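Local coordinates for protein alpha-1,3-glucanase (Paenibacillus glycanilyticus, PDB 6K0P) that probably hydrolyses the alpha-1,3-glycosidic linkages of alpha-1,3-glucan, as a member of glycoside hydrolase family 87, and binds nigerose, at residues 105-110 with 303-308; 136-141 with 348-353. The protein carries 1 engineered substitution. All coordinates share one frame; numbering follows the deposited sequence.

Phe107 with His305 in interaction 1, and Asp138 with Arg350 in interaction 2, join two domains of different architecture, a worked case of side chains linking folds. In each, the first segment (105-110, then 136-141) belongs to the antiparallel beta domain early in the chain, and the second (303-308, then 348-353) to the parallel beta-helix that follows, so the two connections interleave. Strands 297-304 and 343-350 both pair with strand 319-326, and the contact centres lie about 8 Å apart. His305 NE2 and Glu137 OE1, 2.7 Å apart, probably share a hydrogen bond. The two buried contacts thus adjoin, and residues of their early segments, Lys106, Phe107 and Gln140, also line a glycan pocket.

Interaction 1. Residues 105-110 with 303-308; sequences SKFSYL and VEHFVC. With GLC (alpha-D-glucopyranose), chain D.
Phe107 and His305 lie flat against each other, a face-to-face stack with centroids 3.6 Å apart and planes that differ by 5°. The rings overlap with a small offset: His305 ND1 sits over the centre of the phenyl ring and Phe107 CG over the centre of the imidazole, while the closest atoms, Phe107 CD2 and His305 CE1, approach to 3.4 Å. Although the rings are parallel, the side chains cross at about a right angle. Phe107 CB also rides over the imidazole, making a CH-pi contact at 3.9 Å from the ring centroid of His305. Glu304 CB lies 3.9 Å above the far side of the imidazole, and Lys106 CG covers the far side of the phenyl near its rim. The rotation of His305 is further fixed by a hydrogen bond between NE2 and Glu137 OE1. Lys106, with CG anti to the backbone N (chi1 172°) and the chain extended beyond, carries NZ to O4 of the chain D glucose at 3.3 Å; Gln248 O is its second partner. The stack thus joins the loop after strand 96-104 to the turn just after beta-helix strand 297-304, and Lys106 and Phe107 are themselves part of a glycan-binding pocket.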
loop_
_atom_site.group_PDB
_atom_site.type_symbol
_atom_site.label_atom_id
_atom_site.label_comp_id
_atom_site.label_asym_id
_atom_site.label_seq_id
_atom_site.Cartn_x
_atom_site.Cartn_y
_atom_site.Cartn_z
ATOM N N SER A 105 -14.484 -6.882 12.814
ATOM C CA SER A 105 -13.173 -7.500 12.670
ATOM C C SER A 105 -13.190 -8.685 11.706
ATOM O O SER A 105 -12.275 -9.515 11.744
ATOM C CB SER A 105 -12.617 -7.919 14.031
ATOM O OG SER A 105 -13.568 -8.703 14.732
ATOM N N LYS A 106 -14.211 -8.777 10.842
ATOM C CA LYS A 106 -14.291 -9.890 9.893
ATOM C C LYS A 106 -13.003 -10.055 9.084
ATOM O O LYS A 106 -12.539 -11.182 8.858
ATOM C CB LYS A 106 -15.484 -9.685 8.962
ATOM C CG LYS A 106 -15.523 -10.694 7.817
ATOM C CD LYS A 106 -16.713 -10.458 6.907
ATOM C CE LYS A 106 -16.755 -11.521 5.805
ATOM N NZ LYS A 106 -18.007 -11.433 5.009
ATOM N N PHE A 107 -12.403 -8.947 8.651
ATOM C CA PHE A 107 -11.249 -8.974 7.759
ATOM C C PHE A 107 -9.920 -8.734 8.462
ATOM O O PHE A 107 -8.872 -8.815 7.811
ATOM C CB PHE A 107 -11.446 -7.969 6.615
ATOM C CG PHE A 107 -12.576 -8.339 5.697
ATOM C CD1 PHE A 107 -12.407 -9.340 4.762
ATOM C CD2 PHE A 107 -13.815 -7.709 5.795
ATOM C CE1 PHE A 107 -13.441 -9.711 3.915
ATOM C CE2 PHE A 107 -14.864 -8.068 4.951
ATOM C CZ PHE A 107 -14.675 -9.073 4.009
ATOM N N SER A 108 -9.936 -8.441 9.759
ATOM C CA SER A 108 -8.724 -8.203 10.526
ATOM C C SER A 108 -8.387 -9.430 11.376
ATOM O O SER A 108 -9.101 -10.439 11.373
ATOM C CB SER A 108 -8.891 -6.943 11.379
ATOM O OG SER A 108 -10.112 -6.999 12.108
ATOM N N TYR A 109 -7.275 -9.327 12.115
ATOM C CA TYR A 109 -6.756 -10.367 13.002
ATOM C C TYR A 109 -6.175 -11.544 12.226
ATOM O O TYR A 109 -6.878 -12.518 11.927
ATOM C CB TYR A 109 -7.792 -10.806 14.050
ATOM C CG TYR A 109 -8.067 -9.738 15.090
ATOM C CD1 TYR A 109 -8.899 -8.661 14.805
ATOM C CD2 TYR A 109 -7.490 -9.806 16.352
ATOM C CE1 TYR A 109 -9.142 -7.678 15.741
ATOM C CE2 TYR A 109 -7.730 -8.828 17.294
ATOM C CZ TYR A 109 -8.561 -7.773 16.985
ATOM O OH TYR A 109 -8.810 -6.795 17.917
ATOM N N LEU A 110 -4.890 -11.448 11.893
ATOM C CA LEU A 110 -4.151 -12.508 11.222
ATOM C C LEU A 110 -3.057 -12.963 12.179
ATOM O O LEU A 110 -2.408 -12.134 12.823
ATOM C CB LEU A 110 -3.553 -11.991 9.898
ATOM C CG LEU A 110 -4.474 -11.868 8.671
ATOM C CD1 LEU A 110 -4.970 -13.244 8.236
ATOM C CD2 LEU A 110 -5.663 -10.922 8.896
ATOM N N VAL A 303 -10.697 -0.937 -4.465
ATOM C CA VAL A 303 -10.678 -2.387 -4.308
ATOM C C VAL A 303 -10.176 -2.729 -2.910
ATOM O O VAL A 303 -9.186 -2.150 -2.445
ATOM C CB VAL A 303 -9.778 -3.025 -5.388
ATOM C CG1 VAL A 303 -9.711 -4.521 -5.243
ATOM C CG2 VAL A 303 -10.277 -2.649 -6.773
ATOM N N GLU A 304 -10.852 -3.674 -2.255
ATOM C CA GLU A 304 -10.481 -4.152 -0.927
ATOM C C GLU A 304 -10.669 -5.655 -0.821
ATOM O O GLU A 304 -11.516 -6.244 -1.496
ATOM C CB GLU A 304 -11.318 -3.519 0.194
ATOM C CG GLU A 304 -11.270 -2.000 0.176
ATOM C CD GLU A 304 -11.473 -1.355 1.540
ATOM O OE1 GLU A 304 -11.419 -2.052 2.588
ATOM O OE2 GLU A 304 -11.660 -0.117 1.570
ATOM N N HIS A 305 -9.872 -6.273 0.054
ATOM C CA HIS A 305 -10.112 -7.660 0.473
ATOM C C HIS A 305 -9.953 -8.645 -0.677
ATOM O O HIS A 305 -10.663 -9.655 -0.750
ATOM C CB HIS A 305 -11.445 -7.817 1.214
ATOM C CG HIS A 305 -11.600 -6.848 2.339
ATOM N ND1 HIS A 305 -12.793 -6.221 2.629
ATOM C CD2 HIS A 305 -10.698 -6.385 3.236
ATOM C CE1 HIS A 305 -12.617 -5.408 3.658
ATOM N NE2 HIS A 305 -11.356 -5.489 4.045
ATOM N N PHE A 306 -9.019 -8.333 -1.573
ATOM C CA PHE A 306 -8.421 -9.276 -2.505
ATOM C C PHE A 306 -6.985 -9.525 -2.076
ATOM O O PHE A 306 -6.460 -8.867 -1.171
ATOM C CB PHE A 306 -8.485 -8.734 -3.945
ATOM C CG PHE A 306 -9.880 -8.728 -4.508
ATOM C CD1 PHE A 306 -10.729 -7.647 -4.290
ATOM C CD2 PHE A 306 -10.359 -9.821 -5.216
ATOM C CE1 PHE A 306 -12.025 -7.649 -4.790
ATOM C CE2 PHE A 306 -11.653 -9.827 -5.718
ATOM C CZ PHE A 306 -12.488 -8.744 -5.503
ATOM N N VAL A 307 -6.347 -10.499 -2.724
ATOM C CA VAL A 307 -4.919 -10.694 -2.500
ATOM C C VAL A 307 -4.135 -9.539 -3.117
ATOM O O VAL A 307 -3.290 -8.920 -2.457
ATOM C CB VAL A 307 -4.468 -12.077 -3.004
ATOM C CG1 VAL A 307 -2.967 -12.273 -2.753
ATOM C CG2 VAL A 307 -5.258 -13.169 -2.281
ATOM N N CYS A 308 -4.456 -9.183 -4.368
ATOM C CA CYS A 308 -3.864 -8.023 -5.027
ATOM C C CYS A 308 -4.922 -7.345 -5.879
ATOM O O CYS A 308 -5.937 -7.954 -6.234
ATOM C CB CYS A 308 -2.742 -8.405 -6.009
ATOM S SG CYS A 308 -1.505 -9.539 -5.370
HETATM C C1 GLC D . -20.747 -4.927 6.185
HETATM C C2 GLC D . -19.552 -5.373 7.019
HETATM C C3 GLC D . -18.603 -6.273 6.238
HETATM C C4 GLC D . -19.422 -7.423 5.685
HETATM C C5 GLC D . -20.626 -6.895 4.922
HETATM C C6 GLC D . -21.412 -8.078 4.370
HETATM O O2 GLC D . -18.910 -4.248 7.581
HETATM O O3 GLC D . -17.693 -6.801 7.149
HETATM O O4 GLC D . -18.676 -8.230 4.787
HETATM O O5 GLC D . -21.432 -6.062 5.746
HETATM O O6 GLC D . -22.006 -8.808 5.432
#

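Interaction 2. Residues 136-141 with 348-353; sequences YEDAQL and YARGTG. With GLC (alpha-D-glucopyranose), chain B.
Both segments are extended at the contact, but their backbones stay well apart and do not pair as strands, so it is side chains that span the gap. The contact is a buried salt bridge between Asp138 of the antiparallel beta domain and Arg350 of the parallel beta-helix. The two side chains come from opposite directions, and Arg350 NH2 gives Asp138 OD2 a hydrogen bond of 2.8 Å that is bent, at 145°. The groups are not coplanar: their planes stand 60° apart, and the nitrogen meets OD2 from above the carboxylate plane, whereas the oxygen lies at the guanidinium edge. Arg350 leaves its strand fully extended and then bends at chi3 (73°). Its NH1 donates to Tyr348 OH at 2.9 Å and also pairs with Glu171, so the flat group is held at several points. Asn327 ND2 adds a bond to Asp138 OD2. These polar ties should favour the charged forms of both residues despite burial. Gln140 O accepts a hydrogen bond from O6 of the chain B glucose, so the strand that carries Asp138 also reaches the glycan pocket two residues further on. A water completes the bridge, donating to Asp138 OD1 at 2.8 Å and accepting from Arg350 NE at 2.9 Å.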
loop_
_atom_site.group_PDB
_atom_site.type_symbol
_atom_site.label_atom_id
_atom_site.label_comp_id
_atom_site.label_asym_id
_atom_site.label_seq_id
_atom_site.Cartn_x
_atom_site.Cartn_y
_atom_site.Cartn_z
ATOM N N TYR A 136 -6.286 -3.598 12.510
ATOM C CA TYR A 136 -7.162 -2.516 12.077
ATOM C C TYR A 136 -7.968 -2.899 10.841
ATOM O O TYR A 136 -7.544 -3.717 10.022
ATOM C CB TYR A 136 -6.349 -1.236 11.817
ATOM C CG TYR A 136 -5.984 -0.568 13.118
ATOM C CD1 TYR A 136 -6.861 0.323 13.719
ATOM C CD2 TYR A 136 -4.805 -0.879 13.784
ATOM C CE1 TYR A 136 -6.576 0.898 14.947
ATOM C CE2 TYR A 136 -4.502 -0.291 15.009
ATOM C CZ TYR A 136 -5.393 0.595 15.581
ATOM O OH TYR A 136 -5.117 1.184 16.796
ATOM N N GLU A 137 -9.155 -2.314 10.737
ATOM C CA GLU A 137 -9.973 -2.431 9.539
ATOM C C GLU A 137 -10.818 -1.170 9.413
ATOM O O GLU A 137 -10.702 -0.235 10.215
ATOM C CB GLU A 137 -10.798 -3.723 9.540
ATOM C CG GLU A 137 -10.332 -4.751 8.503
ATOM C CD GLU A 137 -10.603 -4.315 7.076
ATOM O OE1 GLU A 137 -9.907 -4.791 6.156
ATOM O OE2 GLU A 137 -11.538 -3.511 6.868
ATOM N N ASP A 138 -11.662 -1.131 8.383
ATOM C CA ASP A 138 -12.312 0.111 7.990
ATOM C C ASP A 138 -13.825 -0.038 7.986
ATOM O O ASP A 138 -14.367 -1.111 7.691
ATOM C CB ASP A 138 -11.904 0.534 6.574
ATOM C CG ASP A 138 -10.448 0.943 6.459
ATOM O OD1 ASP A 138 -9.719 1.000 7.485
ATOM O OD2 ASP A 138 -10.034 1.206 5.306
ATOM N N ALA A 139 -14.505 1.067 8.279
ATOM C CA ALA A 139 -15.952 1.158 8.126
ATOM C C ALA A 139 -16.273 2.356 7.245
ATOM O O ALA A 139 -15.695 3.435 7.414
ATOM C CB ALA A 139 -16.631 1.331 9.489
ATOM N N GLN A 140 -17.200 2.169 6.306
ATOM C CA GLN A 140 -17.556 3.185 5.320
ATOM C C GLN A 140 -18.989 3.652 5.550
ATOM O O GLN A 140 -19.885 2.832 5.778
ATOM C CB GLN A 140 -17.443 2.621 3.894
ATOM C CG GLN A 140 -16.060 2.080 3.513
ATOM C CD GLN A 140 -15.761 0.705 4.097
ATOM O OE1 GLN A 140 -16.665 -0.095 4.332
ATOM N NE2 GLN A 140 -14.484 0.442 4.359
ATOM N N LEU A 141 -19.215 4.965 5.461
ATOM C CA LEU A 141 -20.538 5.513 5.746
ATOM C C LEU A 141 -20.768 6.792 4.954
ATOM O O LEU A 141 -19.911 7.677 4.937
ATOM C CB LEU A 141 -20.667 5.825 7.239
ATOM C CG LEU A 141 -22.042 6.266 7.733
ATOM C CD1 LEU A 141 -23.001 5.102 7.654
ATOM C CD2 LEU A 141 -21.938 6.772 9.181
ATOM N N TYR A 348 -3.666 5.501 -4.473
ATOM C CA TYR A 348 -3.540 5.514 -3.022
ATOM C C TYR A 348 -3.707 4.090 -2.522
ATOM O O TYR A 348 -4.691 3.424 -2.865
ATOM C CB TYR A 348 -4.638 6.398 -2.405
ATOM C CG TYR A 348 -4.702 6.340 -0.892
ATOM C CD1 TYR A 348 -5.457 5.367 -0.239
ATOM C CD2 TYR A 348 -4.031 7.274 -0.114
ATOM C CE1 TYR A 348 -5.512 5.303 1.141
ATOM C CE2 TYR A 348 -4.081 7.223 1.270
ATOM C CZ TYR A 348 -4.829 6.238 1.891
ATOM O OH TYR A 348 -4.885 6.176 3.273
ATOM N N ALA A 349 -2.756 3.631 -1.706
ATOM C CA ALA A 349 -2.829 2.315 -1.089
ATOM C C ALA A 349 -2.697 2.463 0.416
ATOM O O ALA A 349 -1.839 3.205 0.901
ATOM C CB ALA A 349 -1.715 1.392 -1.594
ATOM N N ARG A 350 -3.555 1.755 1.150
ATOM C CA ARG A 350 -3.427 1.671 2.602
ATOM C C ARG A 350 -3.743 0.245 3.022
ATOM O O ARG A 350 -4.761 -0.316 2.607
ATOM C CB ARG A 350 -4.380 2.640 3.318
ATOM C CG ARG A 350 -4.231 2.581 4.842
ATOM C CD ARG A 350 -5.124 3.598 5.530
ATOM N NE ARG A 350 -6.549 3.247 5.518
ATOM C CZ ARG A 350 -7.526 4.058 5.106
ATOM N NH1 ARG A 350 -7.254 5.278 4.636
ATOM N NH2 ARG A 350 -8.788 3.660 5.183
ATOM N N GLY A 351 -2.887 -0.343 3.851
ATOM C CA GLY A 351 -3.155 -1.682 4.338
ATOM C C GLY A 351 -2.894 -2.821 3.372
ATOM O O GLY A 351 -3.548 -3.867 3.471
ATOM N N THR A 352 -1.954 -2.671 2.440
ATOM C CA THR A 352 -1.609 -3.842 1.639
ATOM C C THR A 352 -0.912 -4.895 2.505
ATOM O O THR A 352 -0.451 -4.616 3.619
ATOM C CB THR A 352 -0.757 -3.478 0.420
ATOM O OG1 THR A 352 0.522 -2.988 0.842
ATOM C CG2 THR A 352 -1.453 -2.424 -0.446
ATOM N N GLY A 353 -0.862 -6.127 1.990
ATOM C CA GLY A 353 -0.332 -7.247 2.750
ATOM C C GLY A 353 1.043 -7.697 2.288
ATOM O O GLY A 353 1.597 -8.689 2.781
HETATM C C1 GLC B . -22.051 -2.586 2.198
HETATM C C2 GLC B . -21.415 -3.588 3.140
HETATM C C3 GLC B . -21.455 -3.224 4.630
HETATM C C4 GLC B . -21.126 -1.773 4.771
HETATM C C5 GLC B . -22.133 -0.997 3.976
HETATM C C6 GLC B . -21.998 0.508 4.165
HETATM O O1 GLC B . -23.388 -2.770 2.189
HETATM O O2 GLC B . -21.969 -4.853 2.889
HETATM O O3 GLC B . -20.374 -3.847 5.270
HETATM O O4 GLC B . -21.230 -1.418 6.119
HETATM O O5 GLC B . -21.832 -1.267 2.640
HETATM O O6 GLC B . -20.733 1.018 3.821
HETATM O O HOH W 1 -7.166 0.599 6.538
#